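Local coordinates for hypothetical protein SA0798 (Staphylococcus aureus subsp. aureus N315, PDB 1XG8) that is of unknown function but belongs to a family in the thioredoxin clan, so that a role in thiol-disulfide chemistry is possible though unproven, at residues P81-T84 with Y89-D92; P37-K42 with I46-T51; I70-I73 with E77-Y80. One frame throughout, in Å; residues are numbered along the deposited sequence.

Contact 1. Residues P81-T84 with Y89-D92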
loop_
_atom_site.group_PDB
_atom_site.type_symbol
_atom_site.label_atom_id
_atom_site.label_comp_id
_atom_site.label_asym_id
_atom_site.label_seq_id
_atom_site.Cartn_x
_atom_site.Cartn_y
_atom_site.Cartn_z
ATOM N N PRO A 81 -7.481 1.376 -4.231
ATOM C CA PRO A 81 -6.390 1.451 -3.250
ATOM C C PRO A 81 -4.983 1.564 -3.823
ATOM O O PRO A 81 -4.670 0.968 -4.846
ATOM C CB PRO A 81 -6.562 0.164 -2.443
ATOM C CG PRO A 81 -7.153 -0.787 -3.453
ATOM C CD PRO A 81 -8.196 0.091 -4.112
ATOM N N LEU A 82 -4.149 2.356 -3.157
ATOM C CA LEU A 82 -2.754 2.507 -3.545
ATOM C C LEU A 82 -1.957 2.029 -2.337
ATOM O O LEU A 82 -2.214 2.452 -1.208
ATOM C CB LEU A 82 -2.407 3.968 -3.850
ATOM C CG LEU A 82 -0.914 4.284 -4.065
ATOM C CD1 LEU A 82 -0.415 3.694 -5.369
ATOM C CD2 LEU A 82 -0.723 5.792 -4.082
ATOM N N ILE A 83 -1.012 1.127 -2.573
ATOM C CA ILE A 83 -0.187 0.606 -1.501
ATOM C C ILE A 83 1.236 1.120 -1.634
ATOM O O ILE A 83 1.797 1.118 -2.730
ATOM C CB ILE A 83 -0.121 -0.947 -1.528
ATOM C CG1 ILE A 83 -1.525 -1.539 -1.411
ATOM C CG2 ILE A 83 0.759 -1.445 -0.389
ATOM C CD1 ILE A 83 -1.563 -3.030 -1.137
ATOM N N THR A 84 1.806 1.591 -0.530
ATOM C CA THR A 84 3.197 2.038 -0.540
ATOM C C THR A 84 3.859 1.488 0.710
ATOM O O THR A 84 3.210 1.330 1.743
ATOM C CB THR A 84 3.369 3.588 -0.531
ATOM O OG1 THR A 84 2.831 4.124 0.675
ATOM C CG2 THR A 84 2.694 4.224 -1.735
ATOM N N TYR A 89 6.331 3.227 -4.158
ATOM C CA TYR A 89 5.162 2.696 -4.848
ATOM C C TYR A 89 5.238 1.181 -4.959
ATOM O O TYR A 89 6.247 0.632 -5.403
ATOM C CB TYR A 89 5.054 3.277 -6.255
ATOM C CG TYR A 89 4.061 2.543 -7.137
ATOM C CD1 TYR A 89 2.685 2.645 -6.917
ATOM C CD2 TYR A 89 4.501 1.713 -8.169
ATOM C CE1 TYR A 89 1.778 1.937 -7.702
ATOM C CE2 TYR A 89 3.607 1.005 -8.958
ATOM C CZ TYR A 89 2.251 1.119 -8.720
ATOM O OH TYR A 89 1.377 0.410 -9.499
ATOM N N VAL A 90 4.163 0.511 -4.559
ATOM C CA VAL A 90 4.100 -0.942 -4.638
ATOM C C VAL A 90 2.996 -1.400 -5.592
ATOM O O VAL A 90 3.269 -2.108 -6.552
ATOM C CB VAL A 90 3.875 -1.564 -3.245
ATOM C CG1 VAL A 90 3.644 -3.056 -3.370
ATOM C CG2 VAL A 90 5.084 -1.295 -2.361
ATOM N N ALA A 91 1.757 -0.979 -5.339
ATOM C CA ALA A 91 0.620 -1.372 -6.178
ATOM C C ALA A 91 -0.570 -0.408 -6.061
ATOM O O ALA A 91 -0.801 0.179 -5.005
ATOM C CB ALA A 91 0.175 -2.798 -5.803
ATOM N N ASP A 92 -1.322 -0.253 -7.146
ATOM C CA ASP A 92 -2.488 0.630 -7.150
ATOM C C ASP A 92 -3.668 0.065 -7.944
ATOM O O ASP A 92 -3.481 -0.516 -9.009
ATOM C CB ASP A 92 -2.117 2.024 -7.705
ATOM C CG ASP A 92 -1.801 2.017 -9.202
ATOM O OD1 ASP A 92 -0.897 1.271 -9.614
ATOM O OD2 ASP A 92 -2.443 2.770 -9.971
#

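Contact 2. Residues P37-K42 with I46-T51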
loop_
_atom_site.group_PDB
_atom_site.type_symbol
_atom_site.label_atom_id
_atom_site.label_comp_id
_atom_site.label_asym_id
_atom_site.label_seq_id
_atom_site.Cartn_x
_atom_site.Cartn_y
_atom_site.Cartn_z
ATOM N N PRO A 37 -2.960 -9.231 7.764
ATOM C CA PRO A 37 -2.751 -10.645 8.097
ATOM C C PRO A 37 -1.793 -11.295 7.120
ATOM O O PRO A 37 -0.946 -12.085 7.502
ATOM C CB PRO A 37 -4.151 -11.243 7.994
ATOM C CG PRO A 37 -5.035 -10.093 8.282
ATOM C CD PRO A 37 -4.383 -8.981 7.496
ATOM N N LEU A 38 -1.951 -10.958 5.849
ATOM C CA LEU A 38 -1.104 -11.490 4.793
ATOM C C LEU A 38 0.377 -11.400 5.157
ATOM O O LEU A 38 1.085 -12.400 5.178
ATOM C CB LEU A 38 -1.345 -10.707 3.503
ATOM C CG LEU A 38 -0.540 -11.122 2.272
ATOM C CD1 LEU A 38 -1.040 -12.470 1.776
ATOM C CD2 LEU A 38 -0.674 -10.060 1.183
ATOM N N LEU A 39 0.840 -10.190 5.441
ATOM C CA LEU A 39 2.240 -9.974 5.767
ATOM C C LEU A 39 2.654 -10.605 7.089
ATOM O O LEU A 39 3.765 -11.131 7.208
ATOM C CB LEU A 39 2.542 -8.480 5.781
ATOM C CG LEU A 39 2.179 -7.755 4.490
ATOM C CD1 LEU A 39 2.670 -6.326 4.583
ATOM C CD2 LEU A 39 2.799 -8.463 3.296
ATOM N N LYS A 40 1.768 -10.549 8.079
ATOM C CA LYS A 40 2.054 -11.136 9.384
ATOM C C LYS A 40 2.301 -12.637 9.244
ATOM O O LYS A 40 3.031 -13.241 10.033
ATOM C CB LYS A 40 0.883 -10.903 10.339
ATOM C CG LYS A 40 0.994 -11.687 11.648
ATOM C CD LYS A 40 -0.252 -11.547 12.512
ATOM C CE LYS A 40 -1.498 -12.027 11.778
ATOM N NZ LYS A 40 -1.333 -13.419 11.266
ATOM N N ARG A 41 1.697 -13.230 8.221
ATOM C CA ARG A 41 1.817 -14.657 7.969
ATOM C C ARG A 41 3.001 -15.048 7.083
ATOM O O ARG A 41 3.709 -16.009 7.374
ATOM C CB ARG A 41 0.511 -15.160 7.357
ATOM C CG ARG A 41 0.539 -16.579 6.825
ATOM C CD ARG A 41 -0.880 -17.038 6.549
ATOM N NE ARG A 41 -1.623 -16.079 5.732
ATOM C CZ ARG A 41 -2.867 -15.674 5.989
ATOM N NH1 ARG A 41 -3.517 -16.141 7.048
ATOM N NH2 ARG A 41 -3.465 -14.802 5.184
ATOM N N LYS A 42 3.218 -14.303 6.007
ATOM C CA LYS A 42 4.309 -14.599 5.090
ATOM C C LYS A 42 5.657 -14.061 5.554
ATOM O O LYS A 42 6.695 -14.641 5.235
ATOM C CB LYS A 42 3.975 -14.059 3.701
ATOM C CG LYS A 42 2.728 -14.696 3.112
ATOM C CD LYS A 42 2.438 -14.178 1.726
ATOM C CE LYS A 42 1.498 -15.118 0.992
ATOM N NZ LYS A 42 2.138 -16.439 0.736
ATOM N N ILE A 46 9.314 -9.851 10.121
ATOM C CA ILE A 46 9.440 -8.453 9.728
ATOM C C ILE A 46 8.363 -7.671 10.451
ATOM O O ILE A 46 7.263 -8.171 10.645
ATOM C CB ILE A 46 9.278 -8.265 8.198
ATOM C CG1 ILE A 46 10.340 -9.085 7.459
ATOM C CG2 ILE A 46 9.409 -6.784 7.832
ATOM C CD1 ILE A 46 10.309 -8.909 5.956
ATOM N N SER A 47 8.687 -6.459 10.877
ATOM C CA SER A 47 7.712 -5.637 11.557
ATOM C C SER A 47 7.190 -4.571 10.601
ATOM O O SER A 47 7.956 -3.886 9.924
ATOM C CB SER A 47 8.321 -4.995 12.812
ATOM O OG SER A 47 9.440 -4.184 12.503
ATOM N N PHE A 48 5.869 -4.462 10.543
ATOM C CA PHE A 48 5.195 -3.504 9.683
ATOM C C PHE A 48 4.289 -2.659 10.540
ATOM O O PHE A 48 3.772 -3.123 11.547
ATOM C CB PHE A 48 4.321 -4.225 8.644
ATOM C CG PHE A 48 5.094 -5.055 7.659
ATOM C CD1 PHE A 48 5.781 -4.456 6.612
ATOM C CD2 PHE A 48 5.151 -6.439 7.791
ATOM C CE1 PHE A 48 6.514 -5.225 5.717
ATOM C CE2 PHE A 48 5.882 -7.210 6.900
ATOM C CZ PHE A 48 6.562 -6.603 5.866
ATOM N N LYS A 49 4.105 -1.412 10.140
ATOM C CA LYS A 49 3.207 -0.504 10.836
ATOM C C LYS A 49 2.258 -0.066 9.725
ATOM O O LYS A 49 2.704 0.361 8.660
ATOM C CB LYS A 49 3.973 0.691 11.426
ATOM C CG LYS A 49 4.848 1.441 10.428
ATOM C CD LYS A 49 5.586 2.609 11.075
ATOM C CE LYS A 49 6.505 2.133 12.193
ATOM N NZ LYS A 49 7.280 3.260 12.796
ATOM N N TYR A 50 0.957 -0.190 9.958
ATOM C CA TYR A 50 -0.021 0.156 8.931
ATOM C C TYR A 50 -0.770 1.463 9.128
ATOM O O TYR A 50 -1.100 1.849 10.245
ATOM C CB TYR A 50 -1.029 -0.989 8.776
ATOM C CG TYR A 50 -0.374 -2.320 8.503
ATOM C CD1 TYR A 50 0.280 -3.013 9.519
ATOM C CD2 TYR A 50 -0.371 -2.873 7.220
ATOM C CE1 TYR A 50 0.924 -4.225 9.269
ATOM C CE2 TYR A 50 0.272 -4.087 6.959
ATOM C CZ TYR A 50 0.917 -4.755 7.992
ATOM O OH TYR A 50 1.571 -5.940 7.750
ATOM N N THR A 51 -1.038 2.140 8.020
ATOM C CA THR A 51 -1.769 3.393 8.050
ATOM C C THR A 51 -2.702 3.486 6.855
ATOM O O THR A 51 -2.352 3.091 5.744
ATOM C CB THR A 51 -0.829 4.612 8.012
ATOM O OG1 THR A 51 0.061 4.570 9.133
ATOM C CG2 THR A 51 -1.642 5.905 8.057
#

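Contact 3. Residues I70-I73 with E77-Y80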
loop_
_atom_site.group_PDB
_atom_site.type_symbol
_atom_site.label_atom_id
_atom_site.label_comp_id
_atom_site.label_asym_id
_atom_site.label_seq_id
_atom_site.Cartn_x
_atom_site.Cartn_y
_atom_site.Cartn_z
ATOM N N ILE A 70 -1.291 11.138 -3.152
ATOM C CA ILE A 70 -2.680 11.575 -3.191
ATOM C C ILE A 70 -2.911 12.450 -4.420
ATOM O O ILE A 70 -3.987 12.432 -5.013
ATOM C CB ILE A 70 -3.042 12.369 -1.930
ATOM C CG1 ILE A 70 -2.915 11.465 -0.701
ATOM C CG2 ILE A 70 -4.457 12.924 -2.060
ATOM C CD1 ILE A 70 -3.208 12.150 0.613
ATOM N N GLU A 71 -1.886 13.206 -4.798
ATOM C CA GLU A 71 -1.958 14.082 -5.960
ATOM C C GLU A 71 -2.108 13.263 -7.248
ATOM O O GLU A 71 -2.940 13.573 -8.106
ATOM C CB GLU A 71 -0.692 14.950 -6.042
ATOM C CG GLU A 71 -0.497 15.939 -4.883
ATOM C CD GLU A 71 -1.030 17.353 -5.168
ATOM O OE1 GLU A 71 -0.971 18.212 -4.253
ATOM O OE2 GLU A 71 -1.502 17.611 -6.302
ATOM N N ARG A 72 -1.306 12.209 -7.374
ATOM C CA ARG A 72 -1.338 11.355 -8.563
ATOM C C ARG A 72 -2.667 10.629 -8.688
ATOM O O ARG A 72 -3.131 10.338 -9.787
ATOM C CB ARG A 72 -0.206 10.340 -8.491
ATOM C CG ARG A 72 0.975 10.886 -7.743
ATOM C CD ARG A 72 2.140 9.936 -7.757
ATOM N NE ARG A 72 2.646 9.742 -9.106
ATOM C CZ ARG A 72 3.808 9.163 -9.372
ATOM N NH1 ARG A 72 4.560 8.732 -8.371
ATOM N NH2 ARG A 72 4.215 9.023 -10.627
ATOM N N ILE A 73 -3.267 10.316 -7.546
ATOM C CA ILE A 73 -4.547 9.637 -7.545
ATOM C C ILE A 73 -5.602 10.644 -7.981
ATOM O O ILE A 73 -6.431 10.356 -8.847
ATOM C CB ILE A 73 -4.911 9.117 -6.141
ATOM C CG1 ILE A 73 -3.881 8.085 -5.675
ATOM C CG2 ILE A 73 -6.318 8.521 -6.167
ATOM C CD1 ILE A 73 -4.168 7.493 -4.294
ATOM N N GLU A 77 -3.798 9.644 -12.395
ATOM C CA GLU A 77 -2.611 8.936 -12.862
ATOM C C GLU A 77 -2.587 7.559 -12.213
ATOM O O GLU A 77 -2.489 6.540 -12.899
ATOM C CB GLU A 77 -1.337 9.701 -12.511
ATOM C CG GLU A 77 -0.177 9.342 -13.410
ATOM C CD GLU A 77 1.164 9.556 -12.749
ATOM O OE1 GLU A 77 1.405 10.669 -12.230
ATOM O OE2 GLU A 77 1.979 8.605 -12.752
ATOM N N LEU A 78 -2.682 7.535 -10.887
ATOM C CA LEU A 78 -2.704 6.279 -10.157
ATOM C C LEU A 78 -4.125 6.037 -9.669
ATOM O O LEU A 78 -4.912 6.974 -9.546
ATOM C CB LEU A 78 -1.759 6.323 -8.951
ATOM C CG LEU A 78 -0.263 6.520 -9.185
ATOM C CD1 LEU A 78 0.454 6.301 -7.867
ATOM C CD2 LEU A 78 0.254 5.542 -10.231
ATOM N N PHE A 79 -4.447 4.776 -9.403
ATOM C CA PHE A 79 -5.764 4.396 -8.906
ATOM C C PHE A 79 -5.626 4.091 -7.426
ATOM O O PHE A 79 -4.530 4.138 -6.864
ATOM C CB PHE A 79 -6.274 3.125 -9.601
ATOM C CG PHE A 79 -6.316 3.216 -11.104
ATOM C CD1 PHE A 79 -6.451 2.061 -11.872
ATOM C CD2 PHE A 79 -6.215 4.441 -11.756
ATOM C CE1 PHE A 79 -6.483 2.125 -13.265
ATOM C CE2 PHE A 79 -6.244 4.515 -13.149
ATOM C CZ PHE A 79 -6.378 3.356 -13.902
ATOM N N TYR A 80 -6.746 3.779 -6.790
ATOM C CA TYR A 80 -6.722 3.409 -5.385
ATOM C C TYR A 80 -7.697 2.238 -5.235
ATOM O O TYR A 80 -8.637 2.096 -6.020
ATOM C CB TYR A 80 -7.105 4.598 -4.496
ATOM C CG TYR A 80 -8.538 5.033 -4.639
ATOM C CD1 TYR A 80 -9.563 4.366 -3.960
ATOM C CD2 TYR A 80 -8.878 6.097 -5.468
ATOM C CE1 TYR A 80 -10.884 4.748 -4.105
ATOM C CE2 TYR A 80 -10.201 6.486 -5.622
ATOM C CZ TYR A 80 -11.196 5.806 -4.936
ATOM O OH TYR A 80 -12.499 6.197 -5.094
HETATM O O HOH W 1 -7.430 7.811 -9.369
#

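Contact 1. Residues P81-T84 with Y89-D92
L82 lays its CD1 methyl against two side chains of the returning strand, D92 and Y89. CD1 stands 3.3 Å from CB of D92, a tight approach, and 3.6 Å from CD1 of Y89, which it meets at the ring's edge. CG of L82, anti to the backbone N (chi1 171°) and beside its carbonyl carbon, carries CD1 toward the partner strand. The Y89 ring lies along its own strand, with the amide N of A91 over one face near the rim. Its hydroxyl reaches D92 OD1, although the 2.4 Å between OH and OD1 is too short to be taken at face value. The other carboxylate oxygen, OD2, accepts the amide of F79.

The strands run antiparallel with a classic beta bulge. I83 N donates to A91 O at 2.6 Å, almost straight at 173°, while V90 and A91 both turn their amides to I83 O. That oxygen takes a bond from V90 N at 3.1 Å and a weak one from A91 N at 3.3 Å. The extra residue is V90, whose CB sits 3.4 Å from I83 O. Beside the L82-D92 non-hydrogen-bonded pair, P81 O meets the CA of D92 at 3.2 Å in a CA-H...O contact. P81 follows a cis peptide bond, and a cis-proline just before this strand is a hallmark of thioredoxin folds.

L82 and T84 face helix 64-74 through F69. On the opposite face, I83 meets I31 and L35 of helix 28-42 as well as I100 of helix 97-110, which also receives V90. Strand 82-85 bonds on its other side to strand 8-14, placing this hairpin between two layers of helix.

Contact 2. Residues P37-K42 with I46-T51
L39 stands its CD1 methyl over the centre of the F48 ring, a CH-pi contact with CD1 3.9 Å from the centroid and only 3° off the ring normal. Its CB adds a second touch, lying 3.7 Å from CE2 of F48 near the rim. The same leucine also meets Y50, in this case mainly through the hydroxyl: Y50 OH is 3.4 Å from L39 CB and equally far from L39 CD1. The methyl approaches the Y50 ring itself obliquely, with L39 CD1 4.1 Å from Y50 CE2. No hydrogen bond joins the two segments, so the contact rests on van der Waals and CH-pi packing.

A torsion of -55° at chi1 puts CG of L39 anti to its carbonyl carbon, and an extended chi2 then carries CD1 forward to the strand. F48 and Y50, two residues apart, send their rings off the same face of the strand, so one leucine can serve both. The other face of F48 is backed by CG2 of I46, placed toward the rim, which leaves the phenyl sandwiched between two aliphatic groups.

In the next shell, I104 of helix 97-110 touches F48, and Y32 and Q36, from earlier turns of L39's own helix, touch Y50. V10 of strand 8-14 touches the side chains of both F48 and Y50, and that strand holds the backbone of K49 and T51 by hydrogen bonds. Helix 28-42 connects the parallel strands 8-14 and 48-54 and packs on one face of the sheet, the beta-alpha-beta crossover with which a thioredoxin-like fold begins.

Contact 3. Residues I70-I73 with E77-Y80
R72 O takes two amides of the following loop, L78 N at 3.0 Å and nearly straight (165°), E77 N at 2.8 Å but weakly because the bond is bent; L78 N comes from well above the carbonyl plane. A water links I73 O to L78 O, donating to both, and the CA-H of I73 also makes a CA-H...O contact with L78 O.

Outside this backbone turn, R72 and E77 form a salt bridge. R72 NH2 meets E77 OE2 on its syn side at 3.1 Å, while R72 NE makes a weak 3.5 Å bond to E77 OE1. The two flat groups are turned 65° apart, so the pairing is not a coplanar, bidentate pair of hydrogen bonds. L78 runs alongside the arginine's aliphatic part, its CG 3.9 Å from R72 CB.

On the inner side, CG2 of I73 touches the edge of the Y80 ring, 3.6 Å from CD2, the two side chains crossing at about a right angle. The hydroxyl of Y80 bonds V17 O, and its side chain touches C19. Polar bonds therefore close the helix end on the solvent-exposed side, where solvent probably weakens the ion pair, while apolar contacts secure the loop inwardly.

Overall arrangement
Contact 1 is the buried one, close to the centre of the chain, whereas contact 3 lies at the surface and contact 2 is partly buried. Contacts 1 and 2 both reach one mixed sheet, the first in its hairpin, the second at strand 48-54, one of its two outermost strands in this chain; helix 28-42 forms one side of contact 2 and packs on contact 1, and helix 97-110 touches both. Contacts 1 and 3 adjoin: residues 77-80 lead straight into 81-84, and L82 CD2 rests on I73 CD1. Contacts 2 and 3 lie on opposite sides of the chain's centre. Main-chain bonds dominate contact 1, apolar ring contacts contact 2, and mixed ionic, water-mediated and apolar ones contact 3.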